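UDP-glucose 6-dehydrogenase (Pyrobaculum islandicum, PDB 3VTF) probably catalyses the NAD(+)-dependent oxidation of UDP-glucose to UDP-glucuronate, a step in nucleotide-sugar biosynthesis. Local coordinates at residues L177-A182 with D349-R354; L278-G281 with F285-D288; M375-A380 with V388-D393; E58-R61 with P65-Y68. All coordinates share one frame; numbering follows the deposited sequence.

Contact 1: L177-A182 with D349-R354; sequences LREGSA and DVRESR. With UPG (uridine-5'-diphosphate-glucose), chain B.
In the substrate cleft between the NAD-binding and UDP-binding domains, E179 of one domain meets D349 and R351 of the other in a small salt-bridge network. Two type II beta turns, R178-S181 and V350-S353, shape the opposing loops. The E179 chain, extended beyond CG, crosses that of D349 at about a right angle, yet the two carboxylates end up nearly coplanar, their planes 15° apart. E179 OE2 lies 2.8 Å from D349 OD2, an acceptor facing an acceptor. R351 sits beside both and may ease this proximity: it grips D349 side-on, with NE 3.1 Å from OD1 and NH2 2.9 Å from OD2, while a long salt bridge of 3.7 Å joins NH2 to E179 OE2. D349 is held in turn by an Asx turn, R351 N donating to its OD1; the backbone N and NE reach that oxygen from opposite faces of the carboxylate, which restrains its rotation. E179 and R351 are both predicted to contact NAD(+), so the network may also border the cofactor site. On this side UDP-glucose is bonded by backbone atoms of 177-182: E179 N donates to O1B at 2.9 Å, and L177 O accepts from the glucose hydroxyl O4' at 2.8 Å.

Contact 2: L278-G281 with F285-D288; sequences LGFG and FPKD. With UPG (uridine-5'-diphosphate-glucose), chain B.
The loop 278-281 passes the first turn of helix 285-298, G281 CA coming within 6.4 Å of P286 CA. This loop-to-helix turn of the central domain lines the UDP-glucose pocket and brackets C284, the predicted catalytic nucleophile. Its hydrophobic core is an offset edge-to-face pair: F285 turns its edge toward the face of F280, with the ring centroids 5.9 Å apart and the planes at 76°. F280 CG lies between its backbone N and carbonyl carbon (chi1 43°), which carries the ring over to the helix, where CD1 comes 3.4 Å from F285 CB and the ring edge meets the backbone of P286. The P286 ring lies against the carbonyl oxygens of F280 and G281. F285 also touches the substrate, its CE1 3.5 Å from C1' of the glucose, while N232 and L235 of helix 221-251 also touch its side chain. Where the chain turns, a water ties protein to ligand: it accepts from F285 N and donates to G281 O and to the phosphate oxygen O2B of UDP-glucose. The ribose is fixed separately by G281 N, which donates to O3C at 2.9 Å in an almost straight bond of 176°.

Contact 3: M375-A380 with V388-D393; sequences MAMEKA and VTYVED
Helix 377-384 opens beside the edge strand 389-390, with M377 CA 7.3 Å from Y390 CA. These are the last two elements of the beta-alpha-beta unit 368-372, 377-384, 389-390, part of the parallel sheet of the UDP-binding domain. Backbone bonds of T389 and V391 to strand 368-372 hold the edge strand in that sheet, and the helix's first turn is secured by A380 N donating to A376 O at 2.8 Å. Across the gap, M377 and Y390 both point toward the other segment and slide past each other in opposite directions. The methyl end of M377 is modelled beside the edge of the Y390 ring, but too close to be trusted, so its position is doubtful. The sulfur lies nearer V391, M377 SD being 3.7 Å from V391 O. One face of the tyrosine ring is lined within its own segment by V388 CG2, 3.5 Å above the plane and offset toward the rim, and R381 adds a cation-pi contact. Y390 CG stands anti to the carbonyl carbon (chi1 -56°), which directs the ring along the helix toward A380. A380, one helical turn on from M377, also faces the strand near the phenol end of the ring. There the hydroxyl Y390 OH is hydrogen-bonded to G385 O.

Contact 4: E58-R61 with P65-Y68; sequences ERLR and PHIY
R59 lays one face of its guanidinium against the CB of H66, which sits 3.6 Å above the plane and over its centre. The imidazole itself does not stack: ring and guanidinium planes are 60° apart, and the two side chains cross at about a right angle. A bend at chi3 (-71°) folds the arginine back along its helix, where NE donates to S55 O, while NH2 is linked through a water to P65 O. The water is 3.3 Å from R59 NH2 and 3.2 Å from P65 O, so this bridge is a loose one. H66 has CG between its backbone N and carbonyl carbon (chi1 57°), a setting that swings the ring back to L60, whose CD2 comes to its edge 3.9 Å from ND1. That nitrogen is buried here with no partner in the model; NE2 has a weak bond to L29 O. L60 CD2 also touches P65 CA at 4.2 Å, and P65 in turn packs on helix 72-81. The chain thus doubles back on the end of helix 54-61, in the Rossmann-type NAD-binding domain, with the H66 side chain about 6 Å from that of D51, a predicted NAD(+)-binding residue.

Of the four contacts, 1 and 2 line the UDP-glucose site where the domains face each other, while 3 and 4 lie within the flanking domains. Along the chain contact 4 comes first, in the NAD-binding domain; contact 1 then spans 177 to 354 and encloses contact 2 of the central domain; contact 3 follows in the UDP-binding domain. Contacts 1 and 2, with centres 10 Å apart, share UDP-glucose and touch where R354 packs on the 278-281 backbone. Contacts 3 and 4 each lie about 17 Å from contact 1, centre to centre. V350 packs on A376 to join contacts 1 and 3, while M375 meets Y68 to link contacts 3 and 4 across the domains.

Contact 1: L177-A182 with D349-R354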
# COMPACT_ATOMS: atom_id res chain seq x y z
N LEU A 177 17.30 -5.72 5.11
CA LEU A 177 18.28 -4.66 5.16
C LEU A 177 18.07 -3.74 3.93
O LEU A 177 17.98 -4.23 2.83
CB LEU A 177 19.72 -5.27 5.03
CG LEU A 177 20.09 -6.26 6.20
CD1 LEU A 177 21.60 -6.40 6.17
CD2 LEU A 177 19.62 -5.76 7.60
N ARG A 178 18.15 -2.43 4.11
CA ARG A 178 18.28 -1.54 2.93
C ARG A 178 19.71 -1.09 2.74
O ARG A 178 20.44 -0.72 3.70
CB ARG A 178 17.36 -0.31 3.01
CG ARG A 178 16.03 -0.63 3.59
CD ARG A 178 15.20 0.63 3.74
NE ARG A 178 15.62 1.47 4.86
CZ ARG A 178 15.37 1.24 6.14
NH1 ARG A 178 14.69 0.16 6.52
NH2 ARG A 178 15.81 2.10 7.04
N GLU A 179 20.11 -1.07 1.48
CA GLU A 179 21.41 -0.51 1.18
C GLU A 179 21.44 0.94 1.63
O GLU A 179 20.40 1.65 1.54
CB GLU A 179 21.67 -0.56 -0.30
CG GLU A 179 22.59 -1.65 -0.74
CD GLU A 179 23.03 -1.46 -2.20
OE1 GLU A 179 23.91 -0.60 -2.51
OE2 GLU A 179 22.49 -2.21 -3.00
N GLY A 180 22.58 1.39 2.14
CA GLY A 180 22.60 2.74 2.67
C GLY A 180 22.28 2.87 4.11
O GLY A 180 22.80 3.75 4.78
N SER A 181 21.47 1.96 4.65
CA SER A 181 21.29 1.94 6.11
C SER A 181 21.37 0.46 6.67
O SER A 181 20.64 0.11 7.54
CB SER A 181 19.98 2.60 6.48
OG SER A 181 18.89 2.03 5.75
N ALA A 182 22.21 -0.39 6.08
CA ALA A 182 22.10 -1.82 6.35
C ALA A 182 22.50 -2.12 7.83
O ALA A 182 21.93 -2.99 8.48
CB ALA A 182 23.03 -2.52 5.40
N ASP A 349 26.37 1.93 -6.09
CA ASP A 349 25.66 0.88 -6.84
C ASP A 349 24.81 1.45 -8.00
O ASP A 349 23.90 2.28 -7.75
CB ASP A 349 24.76 0.13 -5.82
CG ASP A 349 24.16 -1.14 -6.37
OD1 ASP A 349 24.19 -1.37 -7.58
OD2 ASP A 349 23.63 -1.92 -5.55
N VAL A 350 25.08 1.02 -9.23
CA VAL A 350 24.26 1.37 -10.40
C VAL A 350 23.33 0.25 -10.92
O VAL A 350 22.75 0.37 -11.97
CB VAL A 350 25.17 1.87 -11.52
CG1 VAL A 350 25.85 3.18 -11.03
CG2 VAL A 350 26.19 0.79 -11.85
N ARG A 351 23.19 -0.87 -10.19
CA ARG A 351 22.43 -1.98 -10.76
C ARG A 351 21.00 -1.57 -11.01
O ARG A 351 20.38 -0.97 -10.11
CB ARG A 351 22.49 -3.21 -9.78
CG ARG A 351 23.93 -3.86 -9.79
CD ARG A 351 24.02 -4.99 -8.76
NE ARG A 351 24.06 -4.45 -7.39
CZ ARG A 351 24.13 -5.25 -6.33
NH1 ARG A 351 24.10 -6.59 -6.48
NH2 ARG A 351 24.16 -4.77 -5.14
N GLU A 352 20.51 -1.85 -12.22
CA GLU A 352 19.13 -1.47 -12.63
C GLU A 352 18.88 0.06 -12.40
O GLU A 352 17.75 0.47 -12.15
CB GLU A 352 18.07 -2.34 -11.87
CG GLU A 352 18.09 -3.82 -12.28
CD GLU A 352 17.95 -3.95 -13.80
OE1 GLU A 352 17.00 -3.35 -14.39
OE2 GLU A 352 18.80 -4.61 -14.40
N SER A 353 19.94 0.88 -12.50
CA SER A 353 19.81 2.33 -12.16
C SER A 353 18.88 2.97 -13.20
O SER A 353 19.05 2.73 -14.42
CB SER A 353 21.18 2.99 -12.36
OG SER A 353 21.08 4.41 -12.44
N ARG A 354 17.90 3.75 -12.76
CA ARG A 354 17.06 4.51 -13.74
C ARG A 354 17.87 5.61 -14.51
O ARG A 354 17.56 5.95 -15.67
CB ARG A 354 15.89 5.22 -13.05
CG ARG A 354 15.13 4.41 -12.07
CD ARG A 354 14.45 3.19 -12.57
NE ARG A 354 15.32 2.05 -12.90
CZ ARG A 354 14.96 1.19 -13.87
NH1 ARG A 354 15.75 0.20 -14.27
NH2 ARG A 354 13.78 1.34 -14.46
N1 UPG B . 12.31 4.60 -4.49
C2 UPG B . 11.34 5.41 -5.16
N3 UPG B . 10.41 6.04 -4.43
C4 UPG B . 10.36 5.85 -3.06
C5 UPG B . 11.30 5.02 -2.35
C6 UPG B . 12.26 4.37 -3.14
O2 UPG B . 11.35 5.56 -6.42
O4 UPG B . 9.42 6.43 -2.41
C1C UPG B . 13.27 3.92 -5.38
C2C UPG B . 14.69 4.23 -4.94
O2C UPG B . 15.22 5.39 -5.56
C3C UPG B . 15.45 2.96 -5.39
C4C UPG B . 14.43 1.84 -5.26
O4C UPG B . 13.16 2.51 -5.10
O3C UPG B . 15.72 3.06 -6.82
C5C UPG B . 14.66 0.93 -4.03
O5C UPG B . 14.99 1.78 -2.92
PA UPG B . 15.33 1.08 -1.43
O1A UPG B . 14.08 0.32 -0.88
O2A UPG B . 16.11 2.13 -0.59
O3A UPG B . 16.56 0.15 -1.88
PB UPG B . 17.00 -1.37 -1.45
O1B UPG B . 18.36 -1.27 -0.80
O2B UPG B . 16.90 -1.96 -2.88
O3B UPG B . 16.04 -1.98 -0.33
C1' UPG B . 14.95 -2.88 -0.68
C2' UPG B . 13.99 -2.90 0.48
C3' UPG B . 14.67 -3.64 1.66
C4' UPG B . 15.06 -5.05 1.15
C5' UPG B . 16.15 -4.88 0.03
C6' UPG B . 16.65 -6.17 -0.66
O2' UPG B . 13.93 -1.44 0.76
O3' UPG B . 13.72 -3.72 2.70
O4' UPG B . 15.69 -5.74 2.25
O5' UPG B . 15.41 -4.19 -1.02
O6' UPG B . 15.61 -7.17 -0.64

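Contact 2: L278-G281 with F285-D288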
# COMPACT_ATOMS: atom_id res chain seq x y z
N LEU A 278 11.02 8.55 -11.23
CA LEU A 278 11.47 7.67 -12.30
C LEU A 278 11.26 6.20 -12.04
O LEU A 278 11.47 5.38 -12.95
CB LEU A 278 12.97 7.88 -12.56
CG LEU A 278 13.41 9.14 -13.26
CD1 LEU A 278 14.92 8.93 -13.52
CD2 LEU A 278 12.73 9.12 -14.61
N GLY A 279 10.88 5.86 -10.82
CA GLY A 279 10.55 4.46 -10.44
C GLY A 279 11.64 3.81 -9.63
O GLY A 279 12.64 4.49 -9.26
N PHE A 280 11.56 2.49 -9.43
CA PHE A 280 12.61 1.85 -8.54
C PHE A 280 13.64 1.16 -9.39
O PHE A 280 13.30 0.52 -10.43
CB PHE A 280 11.92 0.87 -7.55
CG PHE A 280 10.82 -0.01 -8.22
CD1 PHE A 280 11.16 -1.23 -8.80
CD2 PHE A 280 9.49 0.37 -8.23
CE1 PHE A 280 10.24 -2.05 -9.41
CE2 PHE A 280 8.52 -0.43 -8.83
CZ PHE A 280 8.90 -1.66 -9.46
N GLY A 281 14.93 1.24 -8.96
CA GLY A 281 15.97 0.46 -9.58
C GLY A 281 16.63 -0.39 -8.47
O GLY A 281 15.97 -0.77 -7.46
N PHE A 285 14.22 -4.72 -6.12
CA PHE A 285 12.81 -4.61 -6.39
C PHE A 285 12.43 -5.04 -7.84
O PHE A 285 11.42 -5.71 -8.00
CB PHE A 285 12.35 -3.13 -6.19
CG PHE A 285 12.02 -2.79 -4.74
CD1 PHE A 285 12.27 -3.70 -3.68
CD2 PHE A 285 11.41 -1.58 -4.46
CE1 PHE A 285 11.96 -3.35 -2.37
CE2 PHE A 285 11.05 -1.28 -3.16
CZ PHE A 285 11.39 -2.15 -2.11
N PRO A 286 13.17 -4.59 -8.87
CA PRO A 286 12.76 -4.99 -10.24
C PRO A 286 12.79 -6.52 -10.34
O PRO A 286 11.79 -7.10 -10.76
CB PRO A 286 13.82 -4.36 -11.16
CG PRO A 286 14.39 -3.18 -10.28
CD PRO A 286 14.41 -3.81 -8.88
N LYS A 287 13.86 -7.16 -9.90
CA LYS A 287 13.99 -8.61 -10.18
C LYS A 287 13.11 -9.42 -9.22
O LYS A 287 12.56 -10.50 -9.60
CB LYS A 287 15.45 -9.02 -10.23
CG LYS A 287 16.29 -8.96 -8.91
CD LYS A 287 16.20 -10.24 -8.06
CE LYS A 287 17.18 -10.17 -6.88
NZ LYS A 287 16.81 -11.26 -5.94
N ASP A 288 12.92 -8.93 -7.96
CA ASP A 288 11.98 -9.71 -7.05
C ASP A 288 10.58 -9.61 -7.52
O ASP A 288 9.80 -10.52 -7.35
CB ASP A 288 12.04 -9.23 -5.57
CG ASP A 288 13.43 -9.51 -4.94
OD1 ASP A 288 14.10 -10.45 -5.41
OD2 ASP A 288 13.86 -8.83 -3.96
N1 UPG B . 12.31 4.60 -4.49
C2 UPG B . 11.34 5.41 -5.16
N3 UPG B . 10.41 6.04 -4.43
C4 UPG B . 10.36 5.85 -3.06
C5 UPG B . 11.30 5.02 -2.35
C6 UPG B . 12.26 4.37 -3.14
O2 UPG B . 11.35 5.56 -6.42
O4 UPG B . 9.42 6.43 -2.41
C1C UPG B . 13.27 3.92 -5.38
C2C UPG B . 14.69 4.23 -4.94
O2C UPG B . 15.22 5.39 -5.56
C3C UPG B . 15.45 2.96 -5.39
C4C UPG B . 14.43 1.84 -5.26
O4C UPG B . 13.16 2.51 -5.10
O3C UPG B . 15.72 3.06 -6.82
C5C UPG B . 14.66 0.93 -4.03
O5C UPG B . 14.99 1.78 -2.92
PA UPG B . 15.33 1.08 -1.43
O1A UPG B . 14.08 0.32 -0.88
O2A UPG B . 16.11 2.13 -0.59
O3A UPG B . 16.56 0.15 -1.88
PB UPG B . 17.00 -1.37 -1.45
O1B UPG B . 18.36 -1.27 -0.80
O2B UPG B . 16.90 -1.96 -2.88
O3B UPG B . 16.04 -1.98 -0.33
C1' UPG B . 14.95 -2.88 -0.68
C2' UPG B . 13.99 -2.90 0.48
C3' UPG B . 14.67 -3.64 1.66
C4' UPG B . 15.06 -5.05 1.15
C5' UPG B . 16.15 -4.88 0.03
C6' UPG B . 16.65 -6.17 -0.66
O2' UPG B . 13.93 -1.44 0.76
O3' UPG B . 13.72 -3.72 2.70
O4' UPG B . 15.69 -5.74 2.25
O5' UPG B . 15.41 -4.19 -1.02
O6' UPG B . 15.61 -7.17 -0.64
O HOH W 1 16.04 -2.64 -5.43

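Contact 3: M375-A380 with V388-D393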
# COMPACT_ATOMS: atom_id res chain seq x y z
N MET A 375 29.18 9.62 -6.50
CA MET A 375 29.95 8.42 -6.19
C MET A 375 30.02 7.37 -7.30
O MET A 375 30.98 6.64 -7.40
CB MET A 375 29.45 7.76 -4.94
CG MET A 375 29.59 8.62 -3.71
SD MET A 375 28.95 7.67 -2.33
CE MET A 375 30.35 6.52 -2.12
N ALA A 376 29.00 7.26 -8.14
CA ALA A 376 28.86 6.01 -8.91
C ALA A 376 29.48 6.06 -10.29
O ALA A 376 29.18 5.22 -11.13
CB ALA A 376 27.34 5.65 -9.00
N MET A 377 30.34 7.05 -10.58
CA MET A 377 30.67 7.25 -12.01
C MET A 377 31.60 6.16 -12.49
O MET A 377 31.54 5.77 -13.64
CB MET A 377 31.26 8.64 -12.27
CG MET A 377 30.19 9.75 -12.17
SD MET A 377 30.79 11.41 -12.67
CE MET A 377 30.76 11.05 -14.36
N GLU A 378 32.42 5.64 -11.60
CA GLU A 378 33.36 4.56 -11.99
C GLU A 378 32.54 3.32 -12.30
O GLU A 378 32.68 2.70 -13.37
CB GLU A 378 34.42 4.28 -10.90
CG GLU A 378 35.74 5.06 -11.10
CD GLU A 378 36.15 5.42 -12.58
OE1 GLU A 378 36.73 4.57 -13.31
OE2 GLU A 378 35.94 6.59 -13.01
N LYS A 379 31.62 3.00 -11.39
CA LYS A 379 30.74 1.84 -11.63
C LYS A 379 29.91 2.03 -12.90
O LYS A 379 29.74 1.12 -13.67
CB LYS A 379 29.91 1.52 -10.39
CG LYS A 379 30.77 0.94 -9.28
CD LYS A 379 29.93 0.27 -8.23
CE LYS A 379 30.60 -1.02 -7.81
NZ LYS A 379 31.56 -0.62 -6.77
N ALA A 380 29.40 3.26 -13.13
CA ALA A 380 28.58 3.49 -14.30
C ALA A 380 29.43 3.34 -15.58
O ALA A 380 28.93 2.88 -16.57
CB ALA A 380 27.98 4.89 -14.26
N VAL A 388 29.21 7.99 -23.06
CA VAL A 388 28.83 9.32 -22.51
C VAL A 388 30.07 10.08 -22.05
O VAL A 388 31.11 9.46 -21.79
CB VAL A 388 27.82 9.13 -21.34
CG1 VAL A 388 26.65 8.24 -21.82
CG2 VAL A 388 28.47 8.46 -20.17
N THR A 389 29.94 11.39 -21.88
CA THR A 389 30.93 12.18 -21.18
C THR A 389 30.64 12.19 -19.71
O THR A 389 29.50 12.52 -19.28
CB THR A 389 30.99 13.64 -21.74
OG1 THR A 389 31.04 13.60 -23.17
CG2 THR A 389 32.17 14.48 -21.14
N TYR A 390 31.67 11.88 -18.92
CA TYR A 390 31.59 11.96 -17.47
C TYR A 390 32.04 13.34 -16.98
O TYR A 390 33.18 13.72 -17.19
CB TYR A 390 32.42 10.86 -16.85
CG TYR A 390 32.00 9.53 -17.34
CD1 TYR A 390 32.48 9.06 -18.53
CD2 TYR A 390 31.04 8.77 -16.64
CE1 TYR A 390 32.05 7.82 -19.03
CE2 TYR A 390 30.57 7.55 -17.14
CZ TYR A 390 31.11 7.05 -18.32
OH TYR A 390 30.67 5.86 -18.86
N VAL A 391 31.18 14.07 -16.26
CA VAL A 391 31.49 15.41 -15.77
C VAL A 391 31.73 15.43 -14.26
O VAL A 391 30.89 15.01 -13.46
CB VAL A 391 30.37 16.41 -16.18
CG1 VAL A 391 30.67 17.82 -15.71
CG2 VAL A 391 30.22 16.41 -17.68
N GLU A 392 32.87 15.94 -13.83
CA GLU A 392 33.17 15.89 -12.41
C GLU A 392 32.31 16.84 -11.58
O GLU A 392 32.04 16.59 -10.41
CB GLU A 392 34.69 16.16 -12.15
CG GLU A 392 35.59 15.33 -13.05
CD GLU A 392 35.42 13.80 -12.85
OE1 GLU A 392 35.24 13.38 -11.68
OE2 GLU A 392 35.43 12.99 -13.84
N ASP A 393 31.96 17.98 -12.15
CA ASP A 393 31.24 19.05 -11.36
C ASP A 393 29.78 19.14 -11.88
O ASP A 393 29.57 19.42 -13.05
CB ASP A 393 31.95 20.38 -11.57
CG ASP A 393 31.35 21.51 -10.72
OD1 ASP A 393 30.13 21.56 -10.38
OD2 ASP A 393 32.16 22.39 -10.40

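Contact 4: E58-R61 with P65-Y68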
# COMPACT_ATOMS: atom_id res chain seq x y z
N GLU A 58 40.20 -11.32 0.73
CA GLU A 58 41.50 -10.70 1.00
C GLU A 58 41.32 -9.26 1.47
O GLU A 58 41.97 -8.83 2.40
CB GLU A 58 42.38 -10.69 -0.25
CG GLU A 58 43.00 -12.02 -0.66
CD GLU A 58 43.80 -11.92 -1.95
OE1 GLU A 58 43.45 -12.58 -2.95
OE2 GLU A 58 44.78 -11.15 -1.97
N ARG A 59 40.44 -8.53 0.80
CA ARG A 59 40.15 -7.16 1.20
C ARG A 59 39.49 -7.06 2.57
O ARG A 59 39.87 -6.23 3.38
CB ARG A 59 39.31 -6.46 0.14
CG ARG A 59 40.14 -5.81 -0.95
CD ARG A 59 39.28 -5.10 -1.97
NE ARG A 59 38.57 -6.05 -2.80
CZ ARG A 59 37.82 -5.72 -3.83
NH1 ARG A 59 37.21 -6.66 -4.54
NH2 ARG A 59 37.67 -4.44 -4.14
N LEU A 60 38.51 -7.93 2.82
CA LEU A 60 37.80 -7.96 4.08
C LEU A 60 38.71 -8.35 5.25
O LEU A 60 38.59 -7.81 6.34
CB LEU A 60 36.54 -8.83 4.00
CG LEU A 60 35.35 -8.37 3.17
CD1 LEU A 60 34.29 -9.45 3.12
CD2 LEU A 60 34.75 -7.08 3.69
N ARG A 61 39.61 -9.29 5.02
CA ARG A 61 40.59 -9.64 6.04
C ARG A 61 41.46 -8.42 6.36
O ARG A 61 41.95 -8.28 7.47
CB ARG A 61 41.50 -10.73 5.53
CG ARG A 61 40.95 -12.11 5.79
CD ARG A 61 41.84 -13.07 5.04
NE ARG A 61 41.46 -14.44 5.34
CZ ARG A 61 41.73 -15.45 4.55
NH1 ARG A 61 42.40 -15.25 3.40
NH2 ARG A 61 41.38 -16.64 4.95
N PRO A 65 36.45 -2.58 3.14
CA PRO A 65 35.23 -3.05 2.51
C PRO A 65 35.38 -3.02 0.97
O PRO A 65 36.00 -2.10 0.45
CB PRO A 65 34.18 -2.05 3.01
CG PRO A 65 34.67 -1.72 4.39
CD PRO A 65 36.18 -1.66 4.26
N HIS A 66 34.85 -4.01 0.25
CA HIS A 66 34.85 -3.98 -1.23
C HIS A 66 33.63 -3.26 -1.76
O HIS A 66 33.42 -3.16 -2.95
CB HIS A 66 34.85 -5.43 -1.76
CG HIS A 66 33.68 -6.23 -1.25
ND1 HIS A 66 33.50 -6.47 0.09
CD2 HIS A 66 32.58 -6.77 -1.90
CE1 HIS A 66 32.33 -7.15 0.27
NE2 HIS A 66 31.78 -7.37 -0.94
N ILE A 67 32.81 -2.71 -0.89
CA ILE A 67 31.53 -2.11 -1.33
C ILE A 67 31.32 -0.95 -0.43
O ILE A 67 31.85 -0.94 0.70
CB ILE A 67 30.30 -3.10 -1.20
CG1 ILE A 67 30.15 -3.67 0.23
CG2 ILE A 67 30.37 -4.17 -2.29
CD1 ILE A 67 28.73 -4.17 0.57
N TYR A 68 30.55 0.03 -0.87
CA TYR A 68 30.36 1.18 -0.02
C TYR A 68 29.11 1.04 0.78
O TYR A 68 28.04 0.94 0.21
CB TYR A 68 30.29 2.48 -0.84
CG TYR A 68 29.87 3.59 0.01
CD1 TYR A 68 30.71 4.06 1.06
CD2 TYR A 68 28.62 4.20 -0.17
CE1 TYR A 68 30.30 5.13 1.87
CE2 TYR A 68 28.22 5.25 0.65
CZ TYR A 68 29.08 5.70 1.64
OH TYR A 68 28.65 6.69 2.42
O HOH W 2 38.25 -2.27 -1.75